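Local coordinates for conserved hypothetical protein (Staphylococcus aureus subsp. aureus, PDB 1TSJ), which is of unknown function but belongs to the 3-demethylubiquinone-9 3-methyltransferase family of the glyoxalase clan, at residues M1-I6 with V60-D65; I32-K37 with H51-L56; L76-K81 with F123-P128. One frame throughout, in Å; residues are numbered along the deposited sequence.

All three contacts reach one mixed sheet. Contacts 1 and 2 have centres about 8 Å apart and share the hairpin of strands 49-56 and 59-64. There F61 N probably bonds to F54 O at 2.9 Å, and A63 O to S52 N at 3.1 Å. Contacts 1 and 3 lie about 10 Å apart, centre to centre. They meet where K5 O probably accepts a bond from T79 N at 3.1 Å and where M62 CE packs on F77 CE2 at 3.7 Å. Contacts 2 and 3 do not touch. Their centres are about 17 Å apart, on opposite sides of the chain's centre. No active site is assigned.

Contact 1: residues M1-I6 with V60-D65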
loop_
_atom_site.group_PDB
_atom_site.type_symbol
_atom_site.label_atom_id
_atom_site.label_comp_id
_atom_site.label_asym_id
_atom_site.label_seq_id
_atom_site.Cartn_x
_atom_site.Cartn_y
_atom_site.Cartn_z
ATOM N N MET A 1 -1.415 8.486 14.045
ATOM C CA MET A 1 -1.447 7.355 13.041
ATOM C C MET A 1 -1.956 7.889 11.666
ATOM O O MET A 1 -3.023 7.490 11.087
ATOM C CB MET A 1 -2.359 6.228 13.590
ATOM C CG MET A 1 -2.130 5.948 15.091
ATOM S SD MET A 1 -2.615 7.380 16.227
ATOM C CE MET A 1 -1.433 6.978 17.827
ATOM N N ASP A 2 -1.243 8.861 11.161
ATOM C CA ASP A 2 -1.779 9.500 9.982
ATOM C C ASP A 2 -0.860 9.232 8.796
ATOM O O ASP A 2 0.348 9.402 8.848
ATOM C CB ASP A 2 -2.084 10.973 10.237
ATOM C CG ASP A 2 -0.852 11.795 10.290
ATOM O OD1 ASP A 2 -0.116 11.676 11.347
ATOM O OD2 ASP A 2 -0.532 12.557 9.310
ATOM N N ILE A 3 -1.447 8.694 7.743
ATOM C CA ILE A 3 -0.658 8.064 6.729
ATOM C C ILE A 3 -0.644 9.068 5.649
ATOM O O ILE A 3 -1.556 9.854 5.567
ATOM C CB ILE A 3 -1.199 6.610 6.355
ATOM C CG1 ILE A 3 -2.445 6.708 5.533
ATOM C CG2 ILE A 3 -1.472 5.725 7.692
ATOM C CD1 ILE A 3 -2.734 5.383 4.778
ATOM N N PRO A 4 0.484 9.207 4.935
ATOM C CA PRO A 4 0.541 10.146 3.862
ATOM C C PRO A 4 -0.385 9.814 2.682
ATOM O O PRO A 4 -0.766 8.625 2.484
ATOM C CB PRO A 4 2.017 10.118 3.543
ATOM C CG PRO A 4 2.535 8.889 4.085
ATOM C CD PRO A 4 1.819 8.604 5.223
ATOM N N LYS A 5 -0.745 10.859 1.904
ATOM C CA LYS A 5 -1.549 10.715 0.684
ATOM C C LYS A 5 -0.946 9.629 -0.147
ATOM O O LYS A 5 -1.696 8.866 -0.666
ATOM C CB LYS A 5 -1.886 12.003 -0.165
ATOM N N ILE A 6 0.402 9.536 -0.226
ATOM C CA ILE A 6 1.136 8.491 -0.992
ATOM C C ILE A 6 2.139 7.757 -0.099
ATOM O O ILE A 6 3.135 8.356 0.317
ATOM C CB ILE A 6 1.854 9.119 -2.184
ATOM C CG1 ILE A 6 0.855 9.667 -3.181
ATOM C CG2 ILE A 6 2.515 8.102 -3.059
ATOM C CD1 ILE A 6 1.499 10.898 -3.961
ATOM N N VAL A 60 6.211 7.080 7.289
ATOM C CA VAL A 60 5.267 5.918 7.106
ATOM C C VAL A 60 5.357 5.099 5.838
ATOM O O VAL A 60 5.243 5.620 4.725
ATOM C CB VAL A 60 3.851 6.379 7.288
ATOM C CG1 VAL A 60 2.961 5.241 7.236
ATOM C CG2 VAL A 60 3.735 6.971 8.661
ATOM N N PHE A 61 5.618 3.818 6.067
ATOM C CA PHE A 61 5.716 2.850 5.072
ATOM C C PHE A 61 4.675 1.780 5.344
ATOM O O PHE A 61 4.065 1.729 6.375
ATOM C CB PHE A 61 7.139 2.263 5.145
ATOM C CG PHE A 61 8.212 3.217 4.659
ATOM C CD1 PHE A 61 8.715 4.182 5.490
ATOM C CD2 PHE A 61 8.677 3.171 3.366
ATOM C CE1 PHE A 61 9.656 5.157 5.040
ATOM C CE2 PHE A 61 9.657 4.157 2.874
ATOM C CZ PHE A 61 10.119 5.129 3.743
HETATM N N MSE A 62 4.455 0.913 4.410
HETATM C CA MSE A 62 3.629 -0.221 4.615
HETATM C C MSE A 62 4.293 -1.399 3.969
HETATM O O MSE A 62 4.982 -1.273 2.980
HETATM C CB MSE A 62 2.323 -0.051 3.893
HETATM C CG MSE A 62 1.473 1.007 4.455
HETATM SE SE MSE A 62 -0.174 1.221 3.266
HETATM C CE MSE A 62 -1.025 2.995 4.194
ATOM N N ALA A 63 4.064 -2.586 4.525
ATOM C CA ALA A 63 4.552 -3.800 3.891
ATOM C C ALA A 63 3.454 -4.900 4.026
ATOM O O ALA A 63 2.642 -4.832 4.949
ATOM C CB ALA A 63 5.863 -4.202 4.499
ATOM N N ILE A 64 3.364 -5.813 3.054
ATOM C CA ILE A 64 2.632 -7.009 3.260
ATOM C C ILE A 64 3.290 -8.290 2.728
ATOM O O ILE A 64 4.259 -8.255 2.035
ATOM C CB ILE A 64 1.273 -6.879 2.610
ATOM C CG1 ILE A 64 1.504 -6.870 1.114
ATOM C CG2 ILE A 64 0.541 -5.591 3.017
ATOM C CD1 ILE A 64 0.243 -6.769 0.290
ATOM N N ASP A 65 2.698 -9.411 3.102
ATOM C CA ASP A 65 3.144 -10.784 2.750
ATOM C C ASP A 65 4.351 -11.339 3.684
ATOM O O ASP A 65 5.562 -11.089 3.415
ATOM C CB ASP A 65 3.285 -10.881 1.193
#
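The loop that leads into strand 6-11 lays P4 and I3 over V60, near the start of strand 59-64. The contact is small, with 185 Å² buried over both sides, and the side chains that meet are apolar. No hydrogen bond crosses it. The nearest backbone pair, I3 and V60, has its CA atoms 6.3 Å apart, so the loop passes above the strand and does not pair with it here.

V60 is the centre of the contact, and its side chain points toward the loop. P4 touches through CD. P4 CD sits 3.7 Å from V60 CB and 4.1 Å from V60 CG1, and the two side chains cross obliquely. The two V60 methyls part from there. CG1 is anti to the backbone N (chi1 -175°) and is on the I3 side, with I3 CB 4.5 Å from V60 CG1. CG2 is near the loop backbone, with D2 O 4.2 Å from V60 CG2.

Further along the chain, strand 6-11 pairs in parallel with strand 59-64, and M62 forms backbone hydrogen bonds with T8 and L10 of that neighbour. This parallel pair fits a beta-alpha-beta-beta-beta module of the glyoxalase fold. V60 and M62 lie on the sheet face turned away from helix 16-26.

M62, a selenomethionine, is buried. Its chain is extended beyond CG (chi2 175°), and its end packs on F77 of strand 76-79, the strand that I3 also touches at T79. The ends of M62 and I3 are neighbours that cross at about a right angle, but their modelled closeness is doubtful.

Contact 2: residues I32-K37 with H51-L56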
loop_
_atom_site.group_PDB
_atom_site.type_symbol
_atom_site.label_atom_id
_atom_site.label_comp_id
_atom_site.label_asym_id
_atom_site.label_seq_id
_atom_site.Cartn_x
_atom_site.Cartn_y
_atom_site.Cartn_z
ATOM N N ILE A 32 7.476 -0.352 14.420
ATOM C CA ILE A 32 6.363 -1.032 13.872
ATOM C C ILE A 32 5.061 -0.481 14.493
ATOM O O ILE A 32 4.844 -0.652 15.689
ATOM C CB ILE A 32 6.501 -2.502 14.079
ATOM C CG1 ILE A 32 7.467 -3.073 13.055
ATOM C CG2 ILE A 32 5.212 -3.179 13.790
ATOM C CD1 ILE A 32 7.944 -4.549 13.335
ATOM N N ILE A 33 4.214 0.208 13.704
ATOM C CA ILE A 33 3.015 0.608 14.293
ATOM C C ILE A 33 1.852 -0.421 14.175
ATOM O O ILE A 33 1.005 -0.445 14.983
ATOM C CB ILE A 33 2.661 2.115 14.017
ATOM C CG1 ILE A 33 1.473 2.244 13.137
ATOM C CG2 ILE A 33 3.836 2.961 13.435
ATOM C CD1 ILE A 33 0.143 2.112 13.884
ATOM N N THR A 34 1.851 -1.373 13.270
ATOM C CA THR A 34 0.673 -2.219 13.000
ATOM C C THR A 34 1.243 -3.389 12.242
ATOM O O THR A 34 1.963 -3.219 11.234
ATOM C CB THR A 34 -0.362 -1.466 12.067
ATOM O OG1 THR A 34 -1.249 -0.555 12.823
ATOM C CG2 THR A 34 -1.295 -2.435 11.161
HETATM N N MSE A 35 0.979 -4.574 12.776
HETATM C CA MSE A 35 1.112 -5.754 12.068
HETATM C C MSE A 35 -0.053 -6.661 12.221
HETATM O O MSE A 35 -0.401 -7.019 13.354
HETATM C CB MSE A 35 2.266 -6.482 12.636
HETATM C CG MSE A 35 3.470 -6.202 11.959
HETATM SE SE MSE A 35 4.478 -7.800 11.523
HETATM C CE MSE A 35 5.964 -6.791 10.476
ATOM N N ALA A 36 -0.588 -7.156 11.106
ATOM C CA ALA A 36 -1.641 -8.132 11.143
ATOM C C ALA A 36 -1.234 -9.269 10.291
ATOM O O ALA A 36 -0.857 -9.040 9.173
ATOM C CB ALA A 36 -2.907 -7.565 10.703
ATOM N N LYS A 37 -1.280 -10.494 10.857
ATOM C CA LYS A 37 -0.960 -11.720 10.135
ATOM C C LYS A 37 -2.190 -12.416 9.590
ATOM O O LYS A 37 -3.336 -12.189 10.070
ATOM C CB LYS A 37 -0.315 -12.709 11.043
ATOM C CG LYS A 37 0.693 -12.193 12.065
ATOM C CD LYS A 37 1.865 -11.481 11.461
ATOM C CE LYS A 37 3.163 -11.639 12.333
ATOM N NZ LYS A 37 3.853 -12.967 12.092
ATOM N N HIS A 51 -1.091 -6.987 6.882
ATOM C CA HIS A 51 -1.090 -5.575 6.868
ATOM C C HIS A 51 -0.016 -5.150 7.891
ATOM O O HIS A 51 -0.119 -5.569 9.031
ATOM C CB HIS A 51 -2.525 -5.061 7.208
ATOM C CG HIS A 51 -2.656 -3.533 7.263
ATOM N ND1 HIS A 51 -3.165 -2.856 8.387
ATOM C CD2 HIS A 51 -2.365 -2.554 6.321
ATOM C CE1 HIS A 51 -3.178 -1.544 8.127
ATOM N NE2 HIS A 51 -2.715 -1.333 6.884
ATOM N N SER A 52 0.975 -4.321 7.471
ATOM C CA SER A 52 1.942 -3.649 8.379
ATOM C C SER A 52 2.032 -2.184 8.018
ATOM O O SER A 52 2.080 -1.821 6.904
ATOM C CB SER A 52 3.381 -4.266 8.279
ATOM O OG SER A 52 4.171 -4.052 9.481
ATOM N N ILE A 53 2.103 -1.360 9.034
ATOM C CA ILE A 53 2.430 0.014 8.904
ATOM C C ILE A 53 3.576 0.275 9.869
ATOM O O ILE A 53 3.452 0.065 11.063
ATOM C CB ILE A 53 1.259 0.857 9.298
ATOM C CG1 ILE A 53 0.135 0.644 8.336
ATOM C CG2 ILE A 53 1.621 2.293 9.320
ATOM C CD1 ILE A 53 -1.027 1.364 8.740
ATOM N N PHE A 54 4.667 0.787 9.344
ATOM C CA PHE A 54 5.819 1.041 10.136
ATOM C C PHE A 54 6.387 2.401 9.792
ATOM O O PHE A 54 6.058 3.015 8.806
ATOM C CB PHE A 54 6.763 -0.147 9.987
ATOM C CG PHE A 54 7.230 -0.439 8.587
ATOM C CD1 PHE A 54 6.491 -1.108 7.704
ATOM C CD2 PHE A 54 8.487 -0.030 8.149
ATOM C CE1 PHE A 54 7.025 -1.301 6.341
ATOM C CE2 PHE A 54 8.945 -0.263 6.936
ATOM C CZ PHE A 54 8.250 -0.877 6.037
ATOM N N THR A 55 7.239 2.863 10.639
ATOM C CA THR A 55 8.000 4.105 10.483
ATOM C C THR A 55 9.482 3.845 10.190
ATOM O O THR A 55 10.007 2.838 10.602
ATOM C CB THR A 55 7.850 4.814 11.813
ATOM O OG1 THR A 55 6.495 5.275 11.905
ATOM C CG2 THR A 55 8.474 6.043 11.799
ATOM N N LEU A 56 10.132 4.729 9.412
ATOM C CA LEU A 56 11.574 4.766 9.212
ATOM C C LEU A 56 11.858 6.238 9.178
ATOM O O LEU A 56 11.401 6.897 8.220
ATOM C CB LEU A 56 12.025 4.225 7.857
ATOM C CG LEU A 56 11.675 2.789 7.510
ATOM C CD1 LEU A 56 12.285 2.201 6.149
ATOM C CD2 LEU A 56 12.090 1.958 8.544
#
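Strands I32-K37 and H51-L56 run antiparallel, with their axes 4.5 Å apart at closest and 168° between their directions. A36 and H51 form a regular hydrogen-bonded pair: A36 N to H51 O is 2.7 Å, and H51 N to A36 O is 3.1 Å.

A classic beta bulge breaks the register. I33 and T34 both face I53. I33 N bonds to I53 O at 2.8 Å, in the carbonyl plane but bent (131° at the hydrogen). T34 N reaches the same oxygen only weakly. T34 O accepts I53 N and S52 OG, although its exact place is less sure.

The two strands form a hairpin at the edge of the glyoxalase-type sheet. T34, A36, H51 and I53 share one face of it. T34 CG2, anti to its own N, approaches the H51 imidazole obliquely and lies 3.4 Å from H51 ND1. Within the bulge, I33 lies beside I53, both side chains pointing the same way, with I33 CG1 3.8 Å from I53 CG2. The other I33 branch, CG2, is 3.8 Å from T55 OG1.

On the opposite face, M35 CG lies 3.4 Å from S52 OG. This selenomethionine chain bends at chi2 (-133°), and its CE as well as its CG lies near that oxygen. I32 and M35 both pack against helix 16-26.

Contact 3: residues L76-K81 with F123-P128; sequences LFVTVK and FQLALP
The F77 ring lies against Q124 CB and A126 CB, on one face of the parallel pair of strands 76-79 and 123-127. CG is anti to the backbone N (chi1 173°). This sets F77 CD1 3.8 Å from Q124 CB, and F77 CZ 3.6 Å from A126 CB. Both meet the ring obliquely. The Q124 chain runs extended past the ring, its amide plane 77° from the ring plane, and NE2 bonds to S75 OG. T79, on the same face as F77, meets P128 beyond the strand end, CG2 to CG at 3.9 Å, the two crossing at about a right angle.

The other face holds L76, V78, F123 and L125. L76 lies beside F123, with L76 CD1 3.7 Å from F123 CE2. V78 CG2 comes to the edge of the same ring, 4.0 Å from F123 CD2. Past the strand end, V80 CG2 rests on L125 CB at 4.0 Å.

Four backbone hydrogen bonds join the two segments, from Q124 N to L76 O through V80 N to A126 O. Helix 83-94 packs on V78, V80, F123 and L125. The F77 ring meets F9 of strand 6-11 nearly parallel, while Q124 touches F112 and W114 of strand 109-116, the antiparallel neighbour of strand 122-127.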
loop_
_atom_site.group_PDB
_atom_site.type_symbol
_atom_site.label_atom_id
_atom_site.label_comp_id
_atom_site.label_asym_id
_atom_site.label_seq_id
_atom_site.Cartn_x
_atom_site.Cartn_y
_atom_site.Cartn_z
ATOM N N LEU A 76 2.990 2.278 -4.959
ATOM C CA LEU A 76 2.581 3.517 -4.264
ATOM C C LEU A 76 1.156 3.429 -3.899
ATOM O O LEU A 76 0.344 3.214 -4.689
ATOM C CB LEU A 76 2.757 4.771 -5.133
ATOM C CG LEU A 76 4.244 4.966 -5.468
ATOM C CD1 LEU A 76 4.402 6.002 -6.491
ATOM C CD2 LEU A 76 5.167 5.327 -4.387
ATOM N N PHE A 77 0.884 3.622 -2.664
ATOM C CA PHE A 77 -0.358 3.331 -2.136
ATOM C C PHE A 77 -0.934 4.713 -1.844
ATOM O O PHE A 77 -0.528 5.455 -0.910
ATOM C CB PHE A 77 -0.243 2.406 -0.883
ATOM C CG PHE A 77 -1.551 2.170 -0.140
ATOM C CD1 PHE A 77 -2.227 1.007 -0.306
ATOM C CD2 PHE A 77 -2.123 3.108 0.570
ATOM C CE1 PHE A 77 -3.441 0.828 0.263
ATOM C CE2 PHE A 77 -3.291 2.866 1.228
ATOM C CZ PHE A 77 -3.937 1.720 1.073
ATOM N N VAL A 78 -1.941 5.020 -2.675
ATOM C CA VAL A 78 -2.625 6.253 -2.627
ATOM C C VAL A 78 -4.014 6.162 -1.926
ATOM O O VAL A 78 -4.972 5.512 -2.347
ATOM C CB VAL A 78 -2.645 6.932 -4.099
ATOM C CG1 VAL A 78 -3.171 8.399 -4.069
ATOM C CG2 VAL A 78 -1.300 6.812 -4.827
ATOM N N THR A 79 -4.038 6.833 -0.801
ATOM C CA THR A 79 -5.243 7.217 -0.126
ATOM C C THR A 79 -5.994 8.424 -0.770
ATOM O O THR A 79 -5.626 9.636 -0.663
ATOM C CB THR A 79 -4.918 7.549 1.288
ATOM O OG1 THR A 79 -4.338 6.389 1.910
ATOM C CG2 THR A 79 -6.205 7.813 2.059
ATOM N N VAL A 80 -7.081 8.051 -1.419
ATOM C CA VAL A 80 -7.910 8.902 -2.232
ATOM C C VAL A 80 -8.923 9.626 -1.299
ATOM O O VAL A 80 -9.350 9.051 -0.247
ATOM C CB VAL A 80 -8.480 8.033 -3.378
ATOM C CG1 VAL A 80 -9.365 8.835 -4.187
ATOM C CG2 VAL A 80 -7.248 7.525 -4.311
ATOM N N LYS A 81 -9.167 10.929 -1.650
ATOM C CA LYS A 81 -10.140 11.857 -0.894
ATOM C C LYS A 81 -11.615 11.585 -1.235
ATOM O O LYS A 81 -12.421 11.832 -0.406
ATOM C CB LYS A 81 -9.921 13.396 -1.147
ATOM N N PHE A 123 0.463 1.767 -8.778
ATOM C CA PHE A 123 -0.335 2.616 -7.901
ATOM C C PHE A 123 -1.480 1.861 -7.338
ATOM O O PHE A 123 -2.243 1.288 -8.078
ATOM C CB PHE A 123 -0.914 3.733 -8.707
ATOM C CG PHE A 123 0.126 4.704 -9.151
ATOM C CD1 PHE A 123 0.837 4.475 -10.340
ATOM C CD2 PHE A 123 0.474 5.814 -8.314
ATOM C CE1 PHE A 123 1.883 5.325 -10.652
ATOM C CE2 PHE A 123 1.410 6.618 -8.653
ATOM C CZ PHE A 123 2.157 6.373 -9.810
ATOM N N GLN A 124 -1.601 1.873 -6.023
ATOM C CA GLN A 124 -2.840 1.418 -5.332
ATOM C C GLN A 124 -3.606 2.618 -4.944
ATOM O O GLN A 124 -3.013 3.525 -4.308
ATOM C CB GLN A 124 -2.614 0.572 -4.069
ATOM C CG GLN A 124 -1.833 -0.628 -4.497
ATOM C CD GLN A 124 -1.544 -1.612 -3.351
ATOM O OE1 GLN A 124 -2.501 -2.126 -2.710
ATOM N NE2 GLN A 124 -0.221 -1.847 -3.054
ATOM N N LEU A 125 -4.910 2.577 -5.346
ATOM C CA LEU A 125 -5.881 3.616 -5.051
ATOM C C LEU A 125 -6.913 3.172 -4.074
ATOM O O LEU A 125 -7.667 2.272 -4.376
ATOM C CB LEU A 125 -6.539 4.136 -6.338
ATOM C CG LEU A 125 -5.590 4.212 -7.574
ATOM C CD1 LEU A 125 -6.346 4.647 -8.802
ATOM C CD2 LEU A 125 -4.460 5.159 -7.434
ATOM N N ALA A 126 -6.950 3.790 -2.915
ATOM C CA ALA A 126 -7.729 3.225 -1.878
ATOM C C ALA A 126 -8.704 4.284 -1.344
ATOM O O ALA A 126 -8.265 5.325 -0.826
ATOM C CB ALA A 126 -6.831 2.688 -0.757
ATOM N N LEU A 127 -10.022 4.058 -1.449
ATOM C CA LEU A 127 -10.968 5.005 -0.881
ATOM C C LEU A 127 -11.451 4.515 0.443
ATOM O O LEU A 127 -12.153 3.551 0.493
ATOM C CB LEU A 127 -12.104 5.079 -1.768
ATOM C CG LEU A 127 -12.848 6.379 -1.641
ATOM C CD1 LEU A 127 -13.657 6.431 -2.937
ATOM C CD2 LEU A 127 -13.757 6.451 -0.464
ATOM N N PRO A 128 -11.069 5.129 1.536
ATOM C CA PRO A 128 -11.495 4.610 2.891
ATOM C C PRO A 128 -13.053 4.579 3.210
ATOM O O PRO A 128 -13.601 3.510 3.654
ATOM C CB PRO A 128 -10.746 5.505 3.887
ATOM C CG PRO A 128 -9.690 6.257 3.048
ATOM C CD PRO A 128 -10.250 6.355 1.630
#